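Local coordinates for protein pyroglutamyl-peptidase I (Fervidobacterium islandicum, PDB 6LTQ) that removes the amino-terminal pyroglutamyl residue from peptides, and probably takes part in keratin breakdown by this thermophilic bacterium, at residues L15-T20 / P46-H51; M34-R39 / L205-V210; L81-G86 / L181-E186; G86-R91 / K197-T202. One frame throughout, in Å; residues are numbered along the deposited sequence.

Contact 1: residues L15-T20 / P46-H51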
loop_
_atom_site.group_PDB
_atom_site.type_symbol
_atom_site.label_atom_id
_atom_site.label_comp_id
_atom_site.label_asym_id
_atom_site.label_seq_id
_atom_site.Cartn_x
_atom_site.Cartn_y
_atom_site.Cartn_z
ATOM N N LEU D 15 -36.566 -17.849 -1.867
ATOM C CA LEU D 15 -36.120 -16.472 -1.689
ATOM C C LEU D 15 -36.029 -15.742 -3.022
ATOM O O LEU D 15 -35.425 -16.243 -3.973
ATOM C CB LEU D 15 -34.769 -16.442 -0.973
ATOM C CG LEU D 15 -34.834 -16.896 0.487
ATOM C CD1 LEU D 15 -33.452 -17.233 1.030
ATOM C CD2 LEU D 15 -35.527 -15.845 1.350
ATOM N N SER D 16 -36.631 -14.556 -3.090
ATOM C CA SER D 16 -36.497 -13.684 -4.248
ATOM C C SER D 16 -35.290 -12.775 -4.022
ATOM O O SER D 16 -35.251 -12.016 -3.044
ATOM C CB SER D 16 -37.760 -12.860 -4.485
ATOM O OG SER D 16 -38.072 -12.065 -3.354
ATOM N N VAL D 17 -34.314 -12.853 -4.920
ATOM C CA VAL D 17 -33.032 -12.170 -4.769
ATOM C C VAL D 17 -32.867 -11.173 -5.899
ATOM O O VAL D 17 -32.977 -11.539 -7.075
ATOM C CB VAL D 17 -31.879 -13.187 -4.763
ATOM C CG1 VAL D 17 -30.537 -12.480 -4.773
ATOM C CG2 VAL D 17 -32.026 -14.107 -3.568
ATOM N N LEU D 18 -32.564 -9.912 -5.545
ATOM C CA LEU D 18 -32.239 -8.879 -6.521
ATOM C C LEU D 18 -30.723 -8.733 -6.555
ATOM O O LEU D 18 -30.108 -8.398 -5.536
ATOM C CB LEU D 18 -32.904 -7.553 -6.168
ATOM C CG LEU D 18 -32.476 -6.386 -7.045
ATOM C CD1 LEU D 18 -32.770 -6.674 -8.525
ATOM C CD2 LEU D 18 -33.127 -5.070 -6.600
ATOM N N LEU D 19 -30.124 -9.058 -7.700
ATOM C CA LEU D 19 -28.692 -8.919 -7.944
ATOM C C LEU D 19 -28.466 -7.730 -8.859
ATOM O O LEU D 19 -28.953 -7.717 -9.997
ATOM C CB LEU D 19 -28.123 -10.194 -8.568
ATOM C CG LEU D 19 -26.621 -10.212 -8.837
ATOM C CD1 LEU D 19 -25.858 -10.314 -7.490
ATOM C CD2 LEU D 19 -26.286 -11.382 -9.752
ATOM N N THR D 20 -27.745 -6.724 -8.371
ATOM C CA THR D 20 -27.532 -5.520 -9.157
ATOM C C THR D 20 -26.052 -5.307 -9.445
ATOM O O THR D 20 -25.177 -5.751 -8.692
ATOM C CB THR D 20 -28.110 -4.276 -8.456
ATOM O OG1 THR D 20 -27.313 -3.959 -7.311
ATOM C CG2 THR D 20 -29.544 -4.536 -7.999
ATOM N N PRO D 46 -31.650 -23.574 -7.637
ATOM C CA PRO D 46 -32.800 -24.372 -7.179
ATOM C C PRO D 46 -33.629 -23.724 -6.082
ATOM O O PRO D 46 -34.805 -24.076 -5.933
ATOM C CB PRO D 46 -32.148 -25.665 -6.657
ATOM C CG PRO D 46 -30.698 -25.590 -7.060
ATOM C CD PRO D 46 -30.377 -24.139 -7.166
ATOM N N HIS D 47 -33.065 -22.808 -5.302
ATOM C CA HIS D 47 -33.739 -22.295 -4.118
ATOM C C HIS D 47 -34.096 -20.815 -4.170
ATOM O O HIS D 47 -34.579 -20.280 -3.163
ATOM C CB HIS D 47 -32.882 -22.544 -2.874
ATOM C CG HIS D 47 -31.589 -21.789 -2.874
ATOM N ND1 HIS D 47 -30.727 -21.780 -3.950
ATOM C CD2 HIS D 47 -31.037 -20.978 -1.943
ATOM C CE1 HIS D 47 -29.680 -21.024 -3.666
ATOM N NE2 HIS D 47 -29.845 -20.524 -2.455
ATOM N N ILE D 48 -33.862 -20.122 -5.279
ATOM C CA ILE D 48 -34.103 -18.686 -5.318
ATOM C C ILE D 48 -34.706 -18.281 -6.652
ATOM O O ILE D 48 -34.501 -18.937 -7.681
ATOM C CB ILE D 48 -32.812 -17.861 -5.057
ATOM C CG1 ILE D 48 -31.797 -18.064 -6.183
ATOM C CG2 ILE D 48 -32.197 -18.193 -3.687
ATOM C CD1 ILE D 48 -30.495 -17.282 -5.991
ATOM N N SER D 49 -35.448 -17.180 -6.628
ATOM C CA SER D 49 -35.924 -16.514 -7.832
ATOM C C SER D 49 -35.033 -15.300 -8.053
ATOM O O SER D 49 -35.156 -14.291 -7.348
ATOM C CB SER D 49 -37.395 -16.122 -7.705
ATOM O OG SER D 49 -38.122 -17.098 -6.972
ATOM N N LEU D 50 -34.140 -15.394 -9.029
ATOM C CA LEU D 50 -33.102 -14.395 -9.213
ATOM C C LEU D 50 -33.580 -13.297 -10.149
ATOM O O LEU D 50 -33.882 -13.558 -11.317
ATOM C CB LEU D 50 -31.836 -15.036 -9.773
ATOM C CG LEU D 50 -30.659 -14.074 -9.928
ATOM C CD1 LEU D 50 -30.267 -13.503 -8.585
ATOM C CD2 LEU D 50 -29.488 -14.800 -10.559
ATOM N N HIS D 51 -33.641 -12.074 -9.636
ATOM C CA HIS D 51 -33.799 -10.864 -10.432
ATOM C C HIS D 51 -32.446 -10.201 -10.643
ATOM O O HIS D 51 -31.581 -10.227 -9.764
ATOM C CB HIS D 51 -34.722 -9.862 -9.741
ATOM C CG HIS D 51 -36.077 -10.401 -9.408
ATOM N ND1 HIS D 51 -37.236 -9.876 -9.944
ATOM C CD2 HIS D 51 -36.461 -11.404 -8.582
ATOM C CE1 HIS D 51 -38.274 -10.533 -9.457
ATOM N NE2 HIS D 51 -37.832 -11.464 -8.632
#

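Contact 2: residues M34-R39 / L205-V210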
loop_
_atom_site.group_PDB
_atom_site.type_symbol
_atom_site.label_atom_id
_atom_site.label_comp_id
_atom_site.label_asym_id
_atom_site.label_seq_id
_atom_site.Cartn_x
_atom_site.Cartn_y
_atom_site.Cartn_z
ATOM N N MET D 34 -21.298 -5.215 -13.596
ATOM C CA MET D 34 -22.187 -5.416 -14.746
ATOM C C MET D 34 -21.896 -6.748 -15.441
ATOM O O MET D 34 -22.820 -7.510 -15.755
ATOM C CB MET D 34 -22.030 -4.242 -15.722
ATOM C CG MET D 34 -22.951 -4.238 -16.994
ATOM S SD MET D 34 -22.680 -2.678 -17.860
ATOM C CE MET D 34 -23.482 -3.045 -19.425
ATOM N N ARG D 35 -20.614 -7.073 -15.650
ATOM C CA ARG D 35 -20.286 -8.324 -16.340
ATOM C C ARG D 35 -20.749 -9.549 -15.560
ATOM O O ARG D 35 -21.268 -10.500 -16.155
ATOM C CB ARG D 35 -18.785 -8.428 -16.595
ATOM C CG ARG D 35 -18.242 -7.335 -17.459
ATOM C CD ARG D 35 -18.375 -7.680 -18.926
ATOM N NE ARG D 35 -17.735 -8.949 -19.246
ATOM C CZ ARG D 35 -16.489 -9.059 -19.694
ATOM N NH1 ARG D 35 -15.985 -10.257 -19.966
ATOM N NH2 ARG D 35 -15.746 -7.971 -19.866
ATOM N N ILE D 36 -20.566 -9.558 -14.232
ATOM C CA ILE D 36 -21.009 -10.702 -13.427
ATOM C C ILE D 36 -22.522 -10.848 -13.490
ATOM O O ILE D 36 -23.056 -11.966 -13.551
ATOM C CB ILE D 36 -20.547 -10.572 -11.962
ATOM C CG1 ILE D 36 -19.028 -10.621 -11.832
ATOM C CG2 ILE D 36 -21.182 -11.677 -11.087
ATOM C CD1 ILE D 36 -18.581 -10.393 -10.377
ATOM N N VAL D 37 -23.239 -9.724 -13.404
ATOM C CA VAL D 37 -24.695 -9.783 -13.438
ATOM C C VAL D 37 -25.158 -10.369 -14.774
ATOM O O VAL D 37 -26.024 -11.254 -14.813
ATOM C CB VAL D 37 -25.293 -8.386 -13.188
ATOM C CG1 VAL D 37 -26.794 -8.385 -13.534
ATOM C CG2 VAL D 37 -25.099 -7.953 -11.726
ATOM N N LYS D 38 -24.549 -9.913 -15.873
ATOM C CA LYS D 38 -24.867 -10.464 -17.192
ATOM C C LYS D 38 -24.544 -11.946 -17.245
ATOM O O LYS D 38 -25.314 -12.740 -17.793
ATOM C CB LYS D 38 -24.098 -9.720 -18.291
ATOM C CG LYS D 38 -24.491 -8.255 -18.485
ATOM C CD LYS D 38 -23.693 -7.621 -19.647
ATOM C CE LYS D 38 -22.182 -7.912 -19.544
ATOM N NZ LYS D 38 -21.338 -7.091 -20.468
ATOM N N ARG D 39 -23.398 -12.344 -16.695
ATOM C CA ARG D 39 -23.035 -13.756 -16.723
ATOM C C ARG D 39 -24.029 -14.615 -15.945
ATOM O O ARG D 39 -24.384 -15.712 -16.385
ATOM C CB ARG D 39 -21.617 -13.947 -16.190
ATOM C CG ARG D 39 -21.145 -15.374 -16.280
ATOM C CD ARG D 39 -19.636 -15.441 -16.262
ATOM N NE ARG D 39 -19.057 -15.035 -17.537
ATOM C CZ ARG D 39 -17.769 -15.168 -17.832
ATOM N NH1 ARG D 39 -16.937 -15.695 -16.939
ATOM N NH2 ARG D 39 -17.311 -14.773 -19.012
ATOM N N LEU D 205 -13.141 -15.957 -11.461
ATOM C CA LEU D 205 -13.096 -16.114 -10.007
ATOM C C LEU D 205 -14.104 -15.199 -9.313
ATOM O O LEU D 205 -14.765 -15.617 -8.352
ATOM C CB LEU D 205 -11.673 -15.857 -9.490
ATOM C CG LEU D 205 -11.453 -16.176 -8.004
ATOM C CD1 LEU D 205 -11.796 -17.638 -7.668
ATOM C CD2 LEU D 205 -10.010 -15.826 -7.573
ATOM N N GLN D 206 -14.258 -13.958 -9.790
ATOM C CA GLN D 206 -15.270 -13.075 -9.206
ATOM C C GLN D 206 -16.671 -13.657 -9.380
ATOM O O GLN D 206 -17.506 -13.589 -8.469
ATOM C CB GLN D 206 -15.221 -11.686 -9.843
ATOM C CG GLN D 206 -13.927 -10.932 -9.657
ATOM C CD GLN D 206 -14.107 -9.470 -9.933
ATOM O OE1 GLN D 206 -15.193 -8.917 -9.725
ATOM N NE2 GLN D 206 -13.054 -8.825 -10.412
ATOM N N THR D 207 -16.952 -14.215 -10.559
ATOM C CA THR D 207 -18.255 -14.831 -10.791
ATOM C C THR D 207 -18.458 -16.025 -9.872
ATOM O O THR D 207 -19.539 -16.203 -9.292
ATOM C CB THR D 207 -18.380 -15.228 -12.260
ATOM O OG1 THR D 207 -18.228 -14.057 -13.072
ATOM C CG2 THR D 207 -19.741 -15.844 -12.537
ATOM N N LYS D 208 -17.420 -16.839 -9.700
ATOM C CA LYS D 208 -17.521 -17.954 -8.773
ATOM C C LYS D 208 -17.832 -17.464 -7.360
ATOM O O LYS D 208 -18.645 -18.071 -6.643
ATOM C CB LYS D 208 -16.232 -18.783 -8.808
ATOM C CG LYS D 208 -16.210 -19.915 -7.795
ATOM C CD LYS D 208 -14.945 -20.779 -7.908
ATOM C CE LYS D 208 -14.919 -21.882 -6.852
ATOM N NZ LYS D 208 -13.716 -22.771 -6.952
ATOM N N ALA D 209 -17.218 -16.352 -6.943
ATOM C CA ALA D 209 -17.469 -15.862 -5.592
ATOM C C ALA D 209 -18.935 -15.481 -5.409
ATOM O O ALA D 209 -19.578 -15.884 -4.433
ATOM C CB ALA D 209 -16.560 -14.672 -5.286
ATOM N N VAL D 210 -19.484 -14.716 -6.355
ATOM C CA VAL D 210 -20.874 -14.292 -6.245
ATOM C C VAL D 210 -21.801 -15.497 -6.365
ATOM O O VAL D 210 -22.818 -15.586 -5.662
ATOM C CB VAL D 210 -21.180 -13.210 -7.292
ATOM C CG1 VAL D 210 -22.672 -12.858 -7.279
ATOM C CG2 VAL D 210 -20.328 -11.951 -6.995
#

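Contact 3: residues L81-G86 / L181-E186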
loop_
_atom_site.group_PDB
_atom_site.type_symbol
_atom_site.label_atom_id
_atom_site.label_comp_id
_atom_site.label_asym_id
_atom_site.label_seq_id
_atom_site.Cartn_x
_atom_site.Cartn_y
_atom_site.Cartn_z
ATOM N N LEU D 81 -23.735 -5.439 -6.215
ATOM C CA LEU D 81 -22.347 -5.556 -6.638
ATOM C C LEU D 81 -21.833 -4.222 -7.143
ATOM O O LEU D 81 -22.563 -3.465 -7.790
ATOM C CB LEU D 81 -22.170 -6.606 -7.740
ATOM C CG LEU D 81 -22.741 -7.998 -7.497
ATOM C CD1 LEU D 81 -22.417 -8.912 -8.700
ATOM C CD2 LEU D 81 -22.248 -8.611 -6.167
ATOM N N GLY D 82 -20.560 -3.949 -6.879
ATOM C CA GLY D 82 -19.956 -2.736 -7.383
ATOM C C GLY D 82 -18.464 -2.913 -7.558
ATOM O O GLY D 82 -17.853 -3.828 -6.993
ATOM N N GLN D 83 -17.884 -2.020 -8.357
ATOM C CA GLN D 83 -16.449 -2.014 -8.621
ATOM C C GLN D 83 -15.719 -1.251 -7.516
ATOM O O GLN D 83 -16.115 -0.143 -7.156
ATOM C CB GLN D 83 -16.177 -1.380 -9.987
ATOM C CG GLN D 83 -14.719 -1.175 -10.313
ATOM C CD GLN D 83 -14.539 -0.320 -11.546
ATOM O OE1 GLN D 83 -14.766 -0.777 -12.675
ATOM N NE2 GLN D 83 -14.149 0.928 -11.345
ATOM N N ALA D 84 -14.668 -1.852 -6.962
ATOM C CA ALA D 84 -13.795 -1.167 -6.004
ATOM C C ALA D 84 -12.380 -1.254 -6.548
ATOM O O ALA D 84 -11.595 -2.093 -6.095
ATOM C CB ALA D 84 -13.891 -1.784 -4.580
ATOM N N GLY D 85 -12.068 -0.404 -7.530
ATOM C CA GLY D 85 -10.756 -0.402 -8.154
ATOM C C GLY D 85 -9.652 -0.202 -7.135
ATOM O O GLY D 85 -9.685 0.755 -6.354
ATOM N N GLY D 86 -8.668 -1.093 -7.138
ATOM C CA GLY D 86 -7.620 -1.076 -6.144
ATOM C C GLY D 86 -7.777 -2.122 -5.057
ATOM O O GLY D 86 -6.798 -2.410 -4.350
ATOM N N LEU D 181 -15.893 -5.303 -5.626
ATOM C CA LEU D 181 -15.162 -6.211 -6.488
ATOM C C LEU D 181 -13.868 -5.577 -6.993
ATOM O O LEU D 181 -13.838 -4.374 -7.312
ATOM C CB LEU D 181 -16.014 -6.613 -7.713
ATOM C CG LEU D 181 -17.369 -7.224 -7.391
ATOM C CD1 LEU D 181 -18.250 -7.182 -8.672
ATOM C CD2 LEU D 181 -17.194 -8.647 -6.869
ATOM N N PRO D 182 -12.807 -6.378 -7.106
ATOM C CA PRO D 182 -11.566 -5.885 -7.717
ATOM C C PRO D 182 -11.778 -5.485 -9.169
ATOM O O PRO D 182 -12.734 -5.904 -9.819
ATOM C CB PRO D 182 -10.613 -7.097 -7.634
ATOM C CG PRO D 182 -11.149 -7.948 -6.492
ATOM C CD PRO D 182 -12.671 -7.747 -6.563
ATOM N N PHE D 183 -10.853 -4.671 -9.675
ATOM C CA PHE D 183 -10.704 -4.529 -11.122
ATOM C C PHE D 183 -10.574 -5.899 -11.781
ATOM O O PHE D 183 -9.988 -6.830 -11.216
ATOM C CB PHE D 183 -9.447 -3.734 -11.449
ATOM C CG PHE D 183 -9.626 -2.253 -11.455
ATOM C CD1 PHE D 183 -10.754 -1.665 -12.013
ATOM C CD2 PHE D 183 -8.635 -1.447 -10.955
ATOM C CE1 PHE D 183 -10.879 -0.291 -12.057
ATOM C CE2 PHE D 183 -8.761 -0.057 -10.987
ATOM C CZ PHE D 183 -9.883 0.512 -11.541
ATOM N N LEU D 184 -11.116 -6.023 -12.994
ATOM C CA LEU D 184 -10.740 -7.130 -13.854
ATOM C C LEU D 184 -9.309 -6.931 -14.351
ATOM O O LEU D 184 -8.844 -5.795 -14.488
ATOM C CB LEU D 184 -11.683 -7.242 -15.065
ATOM C CG LEU D 184 -13.157 -7.527 -14.752
ATOM C CD1 LEU D 184 -13.995 -7.397 -16.036
ATOM C CD2 LEU D 184 -13.368 -8.902 -14.123
ATOM N N PRO D 185 -8.594 -8.017 -14.640
ATOM C CA PRO D 185 -7.226 -7.862 -15.166
ATOM C C PRO D 185 -7.160 -6.969 -16.400
ATOM O O PRO D 185 -6.232 -6.153 -16.522
ATOM C CB PRO D 185 -6.803 -9.302 -15.465
ATOM C CG PRO D 185 -7.645 -10.139 -14.540
ATOM C CD PRO D 185 -8.976 -9.424 -14.452
ATOM N N GLU D 186 -8.159 -7.036 -17.287
ATOM C CA GLU D 186 -8.114 -6.177 -18.474
ATOM C C GLU D 186 -8.167 -4.691 -18.122
ATOM O O GLU D 186 -7.628 -3.858 -18.866
ATOM C CB GLU D 186 -9.253 -6.540 -19.420
ATOM C CG GLU D 186 -10.613 -6.288 -18.830
ATOM C CD GLU D 186 -11.692 -7.042 -19.562
ATOM O OE1 GLU D 186 -12.355 -6.426 -20.429
ATOM O OE2 GLU D 186 -11.865 -8.249 -19.276
HETATM O O HOH W 1 -8.646 -3.839 -7.977
#

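Contact 4: residues G86-R91 / K197-T202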
loop_
_atom_site.group_PDB
_atom_site.type_symbol
_atom_site.label_atom_id
_atom_site.label_comp_id
_atom_site.label_asym_id
_atom_site.label_seq_id
_atom_site.Cartn_x
_atom_site.Cartn_y
_atom_site.Cartn_z
ATOM N N GLY D 86 -8.668 -1.093 -7.138
ATOM C CA GLY D 86 -7.620 -1.076 -6.144
ATOM C C GLY D 86 -7.777 -2.122 -5.057
ATOM O O GLY D 86 -6.798 -2.410 -4.350
ATOM N N SER D 87 -8.975 -2.670 -4.873
ATOM C CA SER D 87 -9.156 -3.741 -3.899
ATOM C C SER D 87 -8.670 -5.074 -4.465
ATOM O O SER D 87 -8.804 -5.354 -5.659
ATOM C CB SER D 87 -10.620 -3.832 -3.470
ATOM O OG SER D 87 -10.953 -2.692 -2.685
ATOM N N ALA D 88 -8.125 -5.914 -3.593
ATOM C CA ALA D 88 -7.444 -7.122 -4.040
ATOM C C ALA D 88 -8.286 -8.376 -3.888
ATOM O O ALA D 88 -7.927 -9.412 -4.457
ATOM C CB ALA D 88 -6.142 -7.322 -3.255
ATOM N N GLY D 89 -9.370 -8.316 -3.115
ATOM C CA GLY D 89 -10.189 -9.490 -2.858
ATOM C C GLY D 89 -11.671 -9.148 -2.859
ATOM O O GLY D 89 -12.062 -8.009 -3.087
ATOM N N ILE D 90 -12.492 -10.168 -2.603
ATOM C CA ILE D 90 -13.927 -9.927 -2.488
ATOM C C ILE D 90 -14.168 -9.094 -1.225
ATOM O O ILE D 90 -13.866 -9.526 -0.116
ATOM C CB ILE D 90 -14.706 -11.251 -2.453
ATOM C CG1 ILE D 90 -14.399 -12.106 -3.708
ATOM C CG2 ILE D 90 -16.181 -10.983 -2.305
ATOM C CD1 ILE D 90 -14.718 -11.443 -5.054
ATOM N N ARG D 91 -14.682 -7.884 -1.411
ATOM C CA ARG D 91 -14.749 -6.898 -0.337
ATOM C C ARG D 91 -16.200 -6.768 0.134
ATOM O O ARG D 91 -17.014 -6.061 -0.478
ATOM C CB ARG D 91 -14.168 -5.575 -0.817
ATOM C CG ARG D 91 -14.236 -4.450 0.183
ATOM C CD ARG D 91 -13.416 -3.271 -0.306
ATOM N NE ARG D 91 -13.962 -1.996 0.144
ATOM C CZ ARG D 91 -13.358 -0.827 -0.045
ATOM N NH1 ARG D 91 -13.937 0.291 0.383
ATOM N NH2 ARG D 91 -12.167 -0.778 -0.651
ATOM N N LYS D 197 0.378 -1.480 -11.600
ATOM C CA LYS D 197 0.640 -2.418 -10.517
ATOM C C LYS D 197 -0.570 -2.652 -9.618
ATOM O O LYS D 197 -0.424 -3.253 -8.555
ATOM C CB LYS D 197 1.813 -1.924 -9.668
ATOM C CG LYS D 197 3.088 -1.717 -10.454
ATOM C CD LYS D 197 4.218 -1.255 -9.554
ATOM C CE LYS D 197 5.571 -1.553 -10.180
ATOM N NZ LYS D 197 6.692 -1.168 -9.272
ATOM N N LEU D 198 -1.756 -2.205 -10.020
ATOM C CA LEU D 198 -2.940 -2.393 -9.191
ATOM C C LEU D 198 -3.351 -3.865 -9.124
ATOM O O LEU D 198 -3.075 -4.642 -10.046
ATOM C CB LEU D 198 -4.095 -1.563 -9.733
ATOM C CG LEU D 198 -3.964 -0.058 -9.469
ATOM C CD1 LEU D 198 -5.050 0.708 -10.216
ATOM C CD2 LEU D 198 -3.959 0.269 -7.970
ATOM N N PRO D 199 -4.032 -4.275 -8.050
ATOM C CA PRO D 199 -4.549 -5.647 -7.963
ATOM C C PRO D 199 -5.743 -5.872 -8.881
ATOM O O PRO D 199 -6.465 -4.946 -9.239
ATOM C CB PRO D 199 -4.977 -5.797 -6.491
ATOM C CG PRO D 199 -4.468 -4.594 -5.765
ATOM C CD PRO D 199 -4.256 -3.505 -6.808
ATOM N N SER D 200 -5.982 -7.146 -9.206
ATOM C CA SER D 200 -7.117 -7.514 -10.045
ATOM C C SER D 200 -7.577 -8.918 -9.675
ATOM O O SER D 200 -6.920 -9.625 -8.915
ATOM C CB SER D 200 -6.739 -7.420 -11.529
ATOM O OG SER D 200 -5.756 -8.396 -11.834
ATOM N N MET D 201 -8.728 -9.324 -10.219
ATOM C CA MET D 201 -9.197 -10.692 -10.044
ATOM C C MET D 201 -9.979 -11.072 -11.296
ATOM O O MET D 201 -10.789 -10.273 -11.772
ATOM C CB MET D 201 -10.066 -10.834 -8.782
ATOM C CG MET D 201 -10.526 -12.282 -8.471
ATOM S SD MET D 201 -11.579 -12.323 -6.998
ATOM C CE MET D 201 -10.350 -12.269 -5.679
ATOM N N THR D 202 -9.698 -12.252 -11.849
ATOM C CA THR D 202 -10.348 -12.633 -13.106
ATOM C C THR D 202 -11.865 -12.643 -12.961
ATOM O O THR D 202 -12.411 -12.863 -11.874
ATOM C CB THR D 202 -9.881 -14.017 -13.588
ATOM O OG1 THR D 202 -10.317 -15.029 -12.673
ATOM C CG2 THR D 202 -8.359 -14.070 -13.730
HETATM O O HOH W 1 -8.646 -3.839 -7.977
HETATM O O HOH W 2 -5.843 -9.389 -6.270
#

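Contact 1: residues L15-T20 / P46-H51
Val17 reaches two residues of the adjacent strand by separate branches. With CG1 anti to the backbone N (chi1 173°), that methyl lies 4.0 Å from Leu50 CD1, and CG2 is left to rest 4.1 Å from Ile48 CG2; both pairs of side chains meet at a slant. Leu50, whose CG is likewise anti to its N, swings CD1 back over the main chain of 15-20 until it sits 3.9 Å from Leu19 CB, wedged between Val17 and Leu19. Helix 203-215 covers this apolar face through Val210 and Leu214.

The other face carries Ser16, Leu18, Ser49 and His51. Here Leu18 crosses His51 at about a right angle, its CD1 3.9 Å from His51 CB. The imidazole turns an edge to Val17 O, and its ND1 is bonded to Tyr69 OH of helix 59-72. Ser16 OG bonds to Asn74 O and Asp76 N, in the loop leading into strand 77-83.

Between the faces the backbones alternate their bonds: Ser49 N to Leu15 O (2.8 Å), Val17 N to Ser49 O (2.9 Å), His51 N to Val17 O (2.7 Å) and Leu19 N to His51 O (2.8 Å). Residues 15-20 and 48-51 run parallel, 21° apart, as the two strands of a beta-alpha-beta crossover whose connecting helix is 32-40.

Contact 2: residues M34-R39 / L205-V210
Ile36 of helix 32-40 contributes the largest buried surface of the contact with helix 203-215, and each of its branches has its own neighbour. CD1 ends 3.6 Å from Gln206 CB, the two side chains crossing at nearly a right angle. CG1 passes Thr207 in the opposite sense, 3.7 Å from its OG1, while CG2 comes within 4.1 Å of Val210 CB. With CG1 anti to the carbonyl carbon (chi1 -65°), the longer arm points across the interface. Leu203 also touches this side chain, so Ile36 enters the diamond of Leu203, Gln206, Thr207 and Val210 much as a knob enters a hole. One turn on, Arg39 lays its aliphatic part over Thr207, CD lying 3.7 Å from Thr207 CG2, and the bend at chi3 carries the guanidinium onward at the exposed margin of the interface.

No hydrogen bond links the two segments; the polar groups are tied within their own surroundings. Thr207 OG1 bonds to Leu203 O, one turn back in its helix, which holds the methyl toward Arg39. Gln206 NE2 is gripped by Met201 O and Pro182 O, fixing the amide, whereas its OE1 is buried 3.8 Å from Ile36 CD1 with no polar partner in the model.

The segment axes approach to 9.9 Å and cross at -63°. Val37 packs on Thr52 and Ile54 of strand 48-55 while Val210 of the other helix rests on Leu19 and Leu81 of the same sheet, so the two helices lie side by side on one of its faces.

Contact 3: residues L81-G86 / L181-E186
Gly85 CA sits squarely above the Phe183 ring, 3.5 Å from its centroid and 13° off the normal, in a CH-pi contact so close that a CB on Gly85 would run into Phe183 CZ. Gln83, with CG anti to its backbone N (chi1 174°) and an extended chain, carries its amide to the same ring; obliquely to it, the plane turned 61° from the ring's, NE2 comes to 3.6 Å from Phe183 CE1. Gln187 NE2 holds Gln83 OE1. Lys191 adds a cation-pi interaction. An alanine in place of Phe183 would probably open a gap against Gly85 and leave Lys191 without its aromatic partner.

The buried end is tightly packed as well. Ala84 N donates a nearly straight bond to Leu181 O (2.7 Å), while Leu181 N reaches Gly82 O only weakly. Farther into the core, Leu181 CD1 lies 4.1 Å from Leu81 CB, against Ile36 of helix 32-40. Toward solvent the direct bonds give out: Gly85 and Gly86 are exposed, and a single water accepts from both Gly86 N and Phe183 N, each at 2.9 Å.

Two parallel strands thus end together and diverge into loops, the place where open alpha/beta folds such as this peptidase commonly gather their functional loops.

Contact 4: residues G86-R91 / K197-T202
A water bridges Ser87 O and Pro199 O, donating to each at 2.8 Å while it accepts from two backbone N-H groups, so that four main-chain groups grip it. A second water lies near Ala88 O and Ser200 O.

Beside these waters the Pro199 ring packs flank-on against the facing loop: CB is 3.8 Å from Ala88 CB, and CG lies 3.5 Å from Gly86 O. With a glycine here the ring is gone, and Ala88 would probably face a gap while the chain presenting the carbonyl to the water turned more freely.

Residues 86-90 and 198-201 run side by side, 23° apart, in two loops: the link between strands 77-83 and 90-97, and the approach to helix 203-215, which Thr202 N-caps by bonding through OG1 to Leu205 N. Both lie at the subunit interface, where Pro199 and Thr202 each meet their own counterpart in the second subunit.

Deeper in, Met201 has CG anti to its backbone N (chi1 -176°) and an extended chi2, which bring SD to 3.8 Å from Ile90 CD1, at about a right angle to that side chain; the bend at chi3 then turns CE to 4.0 Å from Gly89 CA. Within 86-91, Arg91 NH2 donates to Ser87 OG (3.0 Å), the guanidinium being fixed further by a salt bridge to Glu93 and a bond to Thr150 O.

Overall arrangement
Contact 1, partly buried, is regular sheet pairing; contact 2, buried but for Arg39, packs the helix of the same crossover against helix 203-215 by van der Waals contacts, with no hydrogen bond between its segments. The two touch where Val37 and Val210 meet Leu19. Contact 3 lies in the same sheet as contact 1, Leu81 N pairing with Thr20 O, but its strands are ending and ring packing and water take over. Contact 4, between loops, has no direct hydrogen bond across it and shares Gly86 and a water with contact 3. Both loop contacts are mostly buried but exposed at Gly86, and both reach the second subunit. Gln206 of contact 2 ties them to its helix.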